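Local coordinates for beta-lactamase (Klebsiella pneumoniae, PDB 6HUH), which probably hydrolyses beta-lactam antibiotics to substituted beta-amino acids, as a class D beta-lactamase that confers antibiotic resistance, at residues 157-162 against 231-236; 201-206 against 214-219. All blocks are in the same frame, centred on the assembly; numbering follows the deposited sequence.

Contact 1 (157-162 against 231-236)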
ATOM      1  N   GLU A 157     -17.865   9.467  21.415  1.00 31.61           N
ATOM      2  CA  GLU A 157     -16.528   9.419  22.008  1.00 30.75           C
ATOM      3  C   GLU A 157     -15.446   9.272  20.939  1.00 31.84           C
ATOM      4  O   GLU A 157     -14.448   9.975  21.032  1.00 30.37           O
ATOM      5  CB  GLU A 157     -16.421   8.283  23.033  1.00 32.25           C
ATOM      6  CG  GLU A 157     -17.242   8.464  24.290  1.00 37.46           C
ATOM      7  CD  GLU A 157     -17.256   7.252  25.204  1.00 59.16           C
ATOM      8  OE1 GLU A 157     -17.279   6.112  24.684  1.00 50.49           O
ATOM      9  OE2 GLU A 157     -17.286   7.444  26.443  1.00 55.44           O
ATOM     10  N   GLN A 158     -15.663   8.390  19.916  1.00 28.62           N
ATOM     11  CA  GLN A 158     -14.764   8.165  18.751  1.00 27.63           C
ATOM     12  C   GLN A 158     -14.453   9.451  17.985  1.00 31.94           C
ATOM     13  O   GLN A 158     -13.298   9.670  17.616  1.00 30.91           O
ATOM     14  CB  GLN A 158     -15.389   7.180  17.769  1.00 28.08           C
ATOM     15  CG  GLN A 158     -15.082   5.755  18.106  1.00 32.53           C
ATOM     16  CD  GLN A 158     -14.016   5.145  17.254  1.00 39.39           C
ATOM     17  OE1 GLN A 158     -13.072   5.812  16.790  1.00 33.57           O
ATOM     18  NE2 GLN A 158     -14.143   3.838  17.059  1.00 31.08           N
ATOM     19  N   ALA A 159     -15.498  10.278  17.746  1.00 29.36           N
ATOM     20  CA  ALA A 159     -15.454  11.582  17.079  1.00 29.82           C
ATOM     21  C   ALA A 159     -14.664  12.569  17.928  1.00 34.43           C
ATOM     22  O   ALA A 159     -13.869  13.334  17.386  1.00 35.19           O
ATOM     23  CB  ALA A 159     -16.872  12.107  16.873  1.00 30.93           C
ATOM     24  N   ARG A 160     -14.882  12.548  19.258  1.00 30.36           N
ATOM     25  CA  ARG A 160     -14.192  13.390  20.221  1.00 30.49           C
ATOM     26  C   ARG A 160     -12.684  13.079  20.181  1.00 34.09           C
ATOM     27  O   ARG A 160     -11.868  13.998  20.015  1.00 35.11           O
ATOM     28  CB  ARG A 160     -14.790  13.151  21.606  1.00 32.80           C
ATOM     29  CG  ARG A 160     -14.195  13.979  22.733  1.00 51.25           C
ATOM     30  CD  ARG A 160     -14.423  15.471  22.573  1.00 65.62           C
ATOM     31  NE  ARG A 160     -13.159  16.132  22.260  1.00 82.12           N
ATOM     32  CZ  ARG A 160     -12.993  17.445  22.196  1.00103.50           C
ATOM     33  NH1 ARG A 160     -14.017  18.262  22.409  1.00 91.40           N
ATOM     34  NH2 ARG A 160     -11.799  17.955  21.913  1.00 95.65           N
ATOM     35  N   PHE A 161     -12.331  11.767  20.253  1.00 28.13           N
ATOM     36  CA  PHE A 161     -10.955  11.263  20.174  1.00 25.64           C
ATOM     37  C   PHE A 161     -10.277  11.720  18.865  1.00 27.69           C
ATOM     38  O   PHE A 161      -9.211  12.329  18.929  1.00 28.62           O
ATOM     39  CB  PHE A 161     -10.907   9.719  20.334  1.00 25.52           C
ATOM     40  CG  PHE A 161      -9.619   9.087  19.841  1.00 25.54           C
ATOM     41  CD1 PHE A 161      -8.432   9.250  20.543  1.00 29.06           C
ATOM     42  CD2 PHE A 161      -9.584   8.388  18.644  1.00 25.97           C
ATOM     43  CE1 PHE A 161      -7.232   8.723  20.054  1.00 29.47           C
ATOM     44  CE2 PHE A 161      -8.388   7.865  18.155  1.00 28.19           C
ATOM     45  CZ  PHE A 161      -7.218   8.035  18.862  1.00 26.92           C
ATOM     46  N   LEU A 162     -10.918  11.429  17.700  1.00 21.43           N
ATOM     47  CA  LEU A 162     -10.485  11.778  16.348  1.00 20.57           C
ATOM     48  C   LEU A 162     -10.251  13.278  16.224  1.00 26.75           C
ATOM     49  O   LEU A 162      -9.275  13.689  15.585  1.00 28.63           O
ATOM     50  CB  LEU A 162     -11.545  11.322  15.319  1.00 19.99           C
ATOM     51  CG  LEU A 162     -11.364  10.003  14.536  1.00 24.19           C
ATOM     52  CD1 LEU A 162     -10.426   9.018  15.220  1.00 24.96           C
ATOM     53  CD2 LEU A 162     -12.700   9.339  14.247  1.00 24.04           C
ATOM     54  N   ILE A 231     -14.713  15.368  10.839  1.00 28.21           N
ATOM     55  CA  ILE A 231     -14.719  14.016  11.417  1.00 24.92           C
ATOM     56  C   ILE A 231     -16.027  13.318  10.942  1.00 30.25           C
ATOM     57  O   ILE A 231     -16.996  13.995  10.596  1.00 30.18           O
ATOM     58  CB  ILE A 231     -14.651  14.056  12.971  1.00 25.81           C
ATOM     59  CG1 ILE A 231     -13.525  14.977  13.529  1.00 24.56           C
ATOM     60  CG2 ILE A 231     -14.578  12.663  13.566  1.00 25.89           C
ATOM     61  CD1 ILE A 231     -12.154  14.690  13.211  1.00 23.36           C
ATOM     62  N   PHE A 232     -16.041  11.973  10.928  1.00 26.24           N
ATOM     63  CA  PHE A 232     -17.199  11.148  10.565  1.00 24.99           C
ATOM     64  C   PHE A 232     -17.066   9.780  11.230  1.00 25.92           C
ATOM     65  O   PHE A 232     -15.970   9.228  11.308  1.00 22.35           O
ATOM     66  CB  PHE A 232     -17.400  11.034   9.040  1.00 26.90           C
ATOM     67  CG  PHE A 232     -16.232  10.452   8.293  1.00 28.09           C
ATOM     68  CD1 PHE A 232     -16.005   9.078   8.284  1.00 31.54           C
ATOM     69  CD2 PHE A 232     -15.370  11.268   7.575  1.00 30.74           C
ATOM     70  CE1 PHE A 232     -14.871   8.541   7.658  1.00 32.93           C
ATOM     71  CE2 PHE A 232     -14.270  10.721   6.891  1.00 34.15           C
ATOM     72  CZ  PHE A 232     -14.017   9.362   6.955  1.00 31.94           C
ATOM     73  N   VAL A 233     -18.176   9.266  11.756  1.00 23.55           N
ATOM     74  CA  VAL A 233     -18.239   7.983  12.444  1.00 23.44           C
ATOM     75  C   VAL A 233     -19.502   7.296  11.950  1.00 29.99           C
ATOM     76  O   VAL A 233     -20.570   7.917  11.924  1.00 30.56           O
ATOM     77  CB  VAL A 233     -18.238   8.132  13.997  1.00 27.79           C
ATOM     78  CG1 VAL A 233     -18.262   6.774  14.685  1.00 27.42           C
ATOM     79  CG2 VAL A 233     -17.053   8.950  14.502  1.00 27.74           C
ATOM     80  N   HIS A 234     -19.392   6.025  11.538  1.00 27.53           N
ATOM     81  CA  HIS A 234     -20.564   5.271  11.078  1.00 27.76           C
ATOM     82  C   HIS A 234     -20.540   3.816  11.527  1.00 31.02           C
ATOM     83  O   HIS A 234     -19.504   3.168  11.428  1.00 29.63           O
ATOM     84  CB  HIS A 234     -20.755   5.402   9.562  1.00 28.87           C
ATOM     85  CG  HIS A 234     -21.971   4.718   9.004  1.00 32.72           C
ATOM     86  ND1 HIS A 234     -23.233   4.975   9.486  1.00 34.69           N
ATOM     87  CD2 HIS A 234     -22.074   3.851   7.969  1.00 34.42           C
ATOM     88  CE1 HIS A 234     -24.059   4.243   8.758  1.00 34.53           C
ATOM     89  NE2 HIS A 234     -23.405   3.552   7.832  1.00 34.91           N
ATOM     90  N   THR A 235     -21.680   3.311  12.031  1.00 28.60           N
ATOM     91  CA  THR A 235     -21.813   1.911  12.448  1.00 28.28           C
ATOM     92  C   THR A 235     -22.876   1.189  11.654  1.00 34.48           C
ATOM     93  O   THR A 235     -23.887   1.790  11.286  1.00 35.37           O
ATOM     94  CB  THR A 235     -22.046   1.735  13.940  1.00 26.52           C
ATOM     95  OG1 THR A 235     -23.231   2.420  14.292  1.00 29.94           O
ATOM     96  CG2 THR A 235     -20.876   2.205  14.784  1.00 25.84           C
ATOM     97  N   VAL A 236     -22.648  -0.100  11.397  1.00 31.26           N
ATOM     98  CA  VAL A 236     -23.602  -0.952  10.699  1.00 32.85           C
ATOM     99  C   VAL A 236     -23.879  -2.124  11.615  1.00 40.42           C
ATOM    100  O   VAL A 236     -22.963  -2.890  11.931  1.00 41.35           O
ATOM    101  CB  VAL A 236     -23.096  -1.430   9.312  1.00 36.06           C
ATOM    102  CG1 VAL A 236     -24.002  -2.506   8.733  1.00 36.35           C
ATOM    103  CG2 VAL A 236     -22.961  -0.267   8.346  1.00 36.05           C
TER
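Ile231 and Val233, two residues apart on strand 228-238, present branched side chains to the helical turn of Ala159 and Leu162. The axes of the two short segments come within 8.2 Å at 151°, so the helix runs roughly antiparallel to the strand. Packing is densest around the CG2 methyl of Ile231: it lies 3.8 Å from both Leu162 CB and Ala159 CA. The other branch reaches further along the helix, where Ile231 CD1 meets the backbone of Leu162, 3.8 Å from its carbonyl carbon C. Val233 turns CG2 to the helix, anti to its own carbonyl carbon, while CG1 stands anti to the backbone N (chi1 -178°). That CG2 sits 3.8 Å from Ala159 N and 4.0 Å from Ala159 CB. Alanine suits this place because its short methyl lets both beta-branched residues approach the helix backbone. The margins are looser: Leu162 CD2 is 4.4 Å from Val233 CG2, and Gln158 touches Val233 through CB alone. The amide of Gln158 leads off elsewhere, its NE2 donating to the hydroxyl of Thr52, next to Ser51, the predicted acyl-ester nucleophile. Trp218 of the adjoining strand borders both Gln158 and Val233, while Leu28 of strand 26-30 lies against Ala159. Arg160, by contrast, points away from the strand and is partly exposed, as a charged residue on the outer side of the helix should be. Here the central sheet of the penicillin-recognising fold meets a helix of the helical region. Because the strand offers only hydrocarbon branches, which lie on helix side chains and on backbone whose polar groups they do not bond, the join implies cohesion by burial and complementary shape, without directional polar bonds.

Contact 2 (201-206 against 214-219)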
ATOM      1  N   GLY A 201     -16.651  -6.050  14.910  1.00 50.51           N
ATOM      2  CA  GLY A 201     -16.735  -6.686  16.215  1.00 52.18           C
ATOM      3  C   GLY A 201     -18.148  -7.027  16.634  1.00 59.02           C
ATOM      4  O   GLY A 201     -19.123  -6.543  16.053  1.00 58.13           O
ATOM      5  N   TYR A 202     -18.256  -7.865  17.655  1.00 58.94           N
ATOM      6  CA  TYR A 202     -19.533  -8.277  18.211  1.00 61.10           C
ATOM      7  C   TYR A 202     -19.634  -7.720  19.618  1.00 67.76           C
ATOM      8  O   TYR A 202     -18.610  -7.645  20.302  1.00 66.17           O
ATOM      9  CB  TYR A 202     -19.665  -9.800  18.200  1.00 64.25           C
ATOM     10  CG  TYR A 202     -20.005 -10.353  16.837  1.00 67.54           C
ATOM     11  CD1 TYR A 202     -19.051 -10.401  15.822  1.00 69.13           C
ATOM     12  CD2 TYR A 202     -21.280 -10.829  16.555  1.00 70.07           C
ATOM     13  CE1 TYR A 202     -19.365 -10.892  14.556  1.00 71.02           C
ATOM     14  CE2 TYR A 202     -21.602 -11.340  15.298  1.00 71.72           C
ATOM     15  CZ  TYR A 202     -20.640 -11.371  14.301  1.00 78.10           C
ATOM     16  OH  TYR A 202     -20.961 -11.857  13.057  1.00 79.14           O
ATOM     17  N   PRO A 203     -20.833  -7.269  20.064  1.00 67.91           N
ATOM     18  CA  PRO A 203     -20.948  -6.745  21.431  1.00 69.55           C
ATOM     19  C   PRO A 203     -20.634  -7.847  22.442  1.00 80.29           C
ATOM     20  O   PRO A 203     -21.231  -8.927  22.343  1.00 81.45           O
ATOM     21  CB  PRO A 203     -22.405  -6.277  21.511  1.00 71.40           C
ATOM     22  CG  PRO A 203     -22.905  -6.257  20.115  1.00 74.82           C
ATOM     23  CD  PRO A 203     -22.144  -7.292  19.392  1.00 70.18           C
ATOM     24  N   LYS A 204     -19.723  -7.565  23.380  1.00 80.09           N
ATOM     25  CA  LYS A 204     -19.330  -8.552  24.424  1.00 82.88           C
ATOM     26  C   LYS A 204     -20.592  -9.186  25.022  1.00 93.08           C
ATOM     27  O   LYS A 204     -21.203  -8.555  25.909  1.00 93.26           O
ATOM     28  CB  LYS A 204     -18.407  -7.918  25.488  1.00 84.65           C
ATOM     29  CG  LYS A 204     -18.067  -8.807  26.704  1.00 99.49           C
ATOM     30  CD  LYS A 204     -17.216 -10.045  26.387  1.00105.40           C
ATOM     31  CE  LYS A 204     -16.509 -10.590  27.605  1.00107.15           C
ATOM     32  NZ  LYS A 204     -15.228  -9.876  27.861  1.00109.65           N
ATOM     33  N   LEU A 205     -20.953 -10.383  24.548  1.00 93.94           N
ATOM     34  CA  LEU A 205     -22.153 -11.114  25.035  1.00 97.30           C
ATOM     35  C   LEU A 205     -23.364 -10.175  25.032  1.00105.60           C
ATOM     36  O   LEU A 205     -24.034 -10.079  23.985  1.00104.47           O
ATOM     37  CB  LEU A 205     -21.930 -11.739  26.438  1.00 98.97           C
ATOM     38  CG  LEU A 205     -21.015 -12.944  26.532  1.00104.24           C
ATOM     39  CD1 LEU A 205     -19.837 -12.647  27.434  1.00103.74           C
ATOM     40  CD2 LEU A 205     -21.771 -14.152  27.057  1.00108.97           C
ATOM     41  N   LEU A 206     -23.624  -9.510  26.163  1.00106.32           N
ATOM     42  CA  LEU A 206     -24.769  -8.570  26.280  1.00107.37           C
ATOM     43  C   LEU A 206     -24.299  -7.281  26.964  1.00112.35           C
ATOM     44  O   LEU A 206     -24.490  -7.158  28.191  1.00113.21           O
ATOM     45  CB  LEU A 206     -25.988  -9.237  26.986  1.00109.89           C
ATOM     46  CG  LEU A 206     -25.748 -10.071  28.258  1.00116.49           C
ATOM     47  CD1 LEU A 206     -26.787  -9.747  29.320  1.00118.01           C
ATOM     48  CD2 LEU A 206     -25.717 -11.562  27.946  1.00120.25           C
ATOM     49  N   GLN A 214     -24.963  -9.971  16.552  1.00 78.68           N
ATOM     50  CA  GLN A 214     -24.973  -8.980  15.485  1.00 73.75           C
ATOM     51  C   GLN A 214     -23.600  -8.339  15.316  1.00 68.62           C
ATOM     52  O   GLN A 214     -22.960  -7.954  16.291  1.00 67.36           O
ATOM     53  CB  GLN A 214     -26.065  -7.926  15.713  1.00 74.48           C
ATOM     54  CG  GLN A 214     -27.478  -8.486  15.594  1.00 87.39           C
ATOM     55  CD  GLN A 214     -28.527  -7.404  15.562  1.00105.97           C
ATOM     56  OE1 GLN A 214     -28.683  -6.615  16.506  1.00103.22           O
ATOM     57  NE2 GLN A 214     -29.288  -7.360  14.478  1.00 93.39           N
ATOM     58  N   GLN A 215     -23.186  -8.219  14.056  1.00 59.26           N
ATOM     59  CA  GLN A 215     -21.930  -7.634  13.619  1.00 55.25           C
ATOM     60  C   GLN A 215     -21.989  -6.112  13.730  1.00 51.66           C
ATOM     61  O   GLN A 215     -23.014  -5.517  13.402  1.00 50.42           O
ATOM     62  CB  GLN A 215     -21.707  -8.026  12.148  1.00 57.02           C
ATOM     63  CG  GLN A 215     -20.323  -8.578  11.842  1.00 75.82           C
ATOM     64  CD  GLN A 215     -20.136  -8.808  10.366  1.00101.18           C
ATOM     65  OE1 GLN A 215     -19.259  -8.215   9.730  1.00 98.71           O
ATOM     66  NE2 GLN A 215     -20.956  -9.670   9.780  1.00 94.77           N
ATOM     67  N   ILE A 216     -20.891  -5.483  14.175  1.00 44.01           N
ATOM     68  CA  ILE A 216     -20.778  -4.025  14.229  1.00 41.94           C
ATOM     69  C   ILE A 216     -19.733  -3.615  13.207  1.00 44.04           C
ATOM     70  O   ILE A 216     -18.559  -3.970  13.332  1.00 43.75           O
ATOM     71  CB  ILE A 216     -20.470  -3.391  15.618  1.00 44.28           C
ATOM     72  CG1 ILE A 216     -21.469  -3.849  16.701  1.00 46.43           C
ATOM     73  CG2 ILE A 216     -20.408  -1.847  15.514  1.00 42.14           C
ATOM     74  CD1 ILE A 216     -20.866  -4.000  18.060  1.00 57.77           C
ATOM     75  N   GLY A 217     -20.182  -2.902  12.197  1.00 38.47           N
ATOM     76  CA  GLY A 217     -19.304  -2.379  11.168  1.00 36.65           C
ATOM     77  C   GLY A 217     -18.896  -0.985  11.557  1.00 37.23           C
ATOM     78  O   GLY A 217     -19.695  -0.244  12.116  1.00 38.01           O
ATOM     79  N   TRP A 218     -17.661  -0.632  11.349  1.00 30.57           N
ATOM     80  CA  TRP A 218     -17.253   0.714  11.701  1.00 28.85           C
ATOM     81  C   TRP A 218     -16.526   1.358  10.518  1.00 30.57           C
ATOM     82  O   TRP A 218     -15.672   0.723   9.915  1.00 29.73           O
ATOM     83  CB  TRP A 218     -16.245   0.691  12.870  1.00 26.77           C
ATOM     84  CG  TRP A 218     -16.700   0.481  14.282  1.00 27.33           C
ATOM     85  CD1 TRP A 218     -16.610  -0.682  14.992  1.00 30.54           C
ATOM     86  CD2 TRP A 218     -16.961   1.515  15.250  1.00 26.88           C
ATOM     87  NE1 TRP A 218     -16.900  -0.456  16.319  1.00 29.70           N
ATOM     88  CE2 TRP A 218     -17.129   0.882  16.504  1.00 30.53           C
ATOM     89  CE3 TRP A 218     -17.136   2.911  15.167  1.00 27.13           C
ATOM     90  CZ2 TRP A 218     -17.476   1.590  17.656  1.00 29.21           C
ATOM     91  CZ3 TRP A 218     -17.474   3.610  16.307  1.00 28.09           C
ATOM     92  CH2 TRP A 218     -17.636   2.952  17.536  1.00 29.08           C
ATOM     93  N   PHE A 219     -16.819   2.619  10.228  1.00 27.03           N
ATOM     94  CA  PHE A 219     -16.041   3.428   9.303  1.00 27.22           C
ATOM     95  C   PHE A 219     -15.852   4.813   9.893  1.00 32.38           C
ATOM     96  O   PHE A 219     -16.758   5.655   9.870  1.00 32.94           O
ATOM     97  CB  PHE A 219     -16.500   3.441   7.853  1.00 29.68           C
ATOM     98  CG  PHE A 219     -15.368   4.016   7.031  1.00 31.67           C
ATOM     99  CD1 PHE A 219     -14.137   3.366   6.955  1.00 33.41           C
ATOM    100  CD2 PHE A 219     -15.499   5.250   6.407  1.00 35.27           C
ATOM    101  CE1 PHE A 219     -13.070   3.926   6.259  1.00 34.32           C
ATOM    102  CE2 PHE A 219     -14.435   5.796   5.682  1.00 38.52           C
ATOM    103  CZ  PHE A 219     -13.224   5.134   5.625  1.00 35.47           C
TER
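Gly201 and Ile216 bond to each other through both N-H and C=O groups, forming an antiparallel hydrogen-bonded pair. Gly201 N donates to Ile216 O at 3.2 Å, reaching a lone pair in the carbonyl plane with an N-H...O angle of 158°. The return bond, from Ile216 N to Gly201 O, spans 2.8 Å; its donor stands nearly in line with the C=O, and the N-H is bent to 143°. Each residue thus has its two main-chain polar groups satisfied by the other. Glycine contributes backbone alone here, in an extended conformation, whereas Ile216 lays CB and CG1 beside the carbonyl oxygen of Gly201. The pair closes the end of the ladder between strands 192-201 and 215-225 of the central antiparallel sheet. Further along this ladder the backbone of Trp218 bonds to that of Gly199, the glycine of the KTG motif that lines the active site in this family. Beyond Gly201 the chain leaves the sheet: Tyr202 N turns to the hydroxyl of Ser148, and Pro203, with no N-H to offer, suits an exit from the ladder. Its ring packs on Ile216 instead, CG lying 3.7 Å from CD1 of Ile216. The Tyr202 ring lies across Gln215, whose CA makes a CH-pi contact over one face, 4.1 Å from the ring centroid. Ring and Gln215 amide planes are only 24° apart, and the extended Gln215 chain runs past the phenol, its CG 3.6 Å from Tyr202 OH. An aromatic ring fits this partly exposed place by laying its broad surface over the first residue of the strand. The amide oxygen of Gln215 accepts a weak bond from Ala245 N, and that of Gln214 another weak one from Arg212 NE.

How the contacts relate
Both contacts belong to one sheet, in which strands 215-225 and 228-238 are consecutive and adjacent. In contact 1 every touching residue is buried, and it joins that sheet to helix 155-166; contact 2, about 15 Å away between centres, is partly buried and links two neighbouring strands where the ladder gives way to a loop. Accordingly, apolar side chains make the first, while backbone hydrogen bonds with a tyrosine and a proline alongside make the second. Probable backbone bonds connect the two, Gly217 N to Val236 O and Phe219 N to His234 O. Trp218 lies against Gln158, and Phe232 packs on Phe219 on the side of helix 245-264.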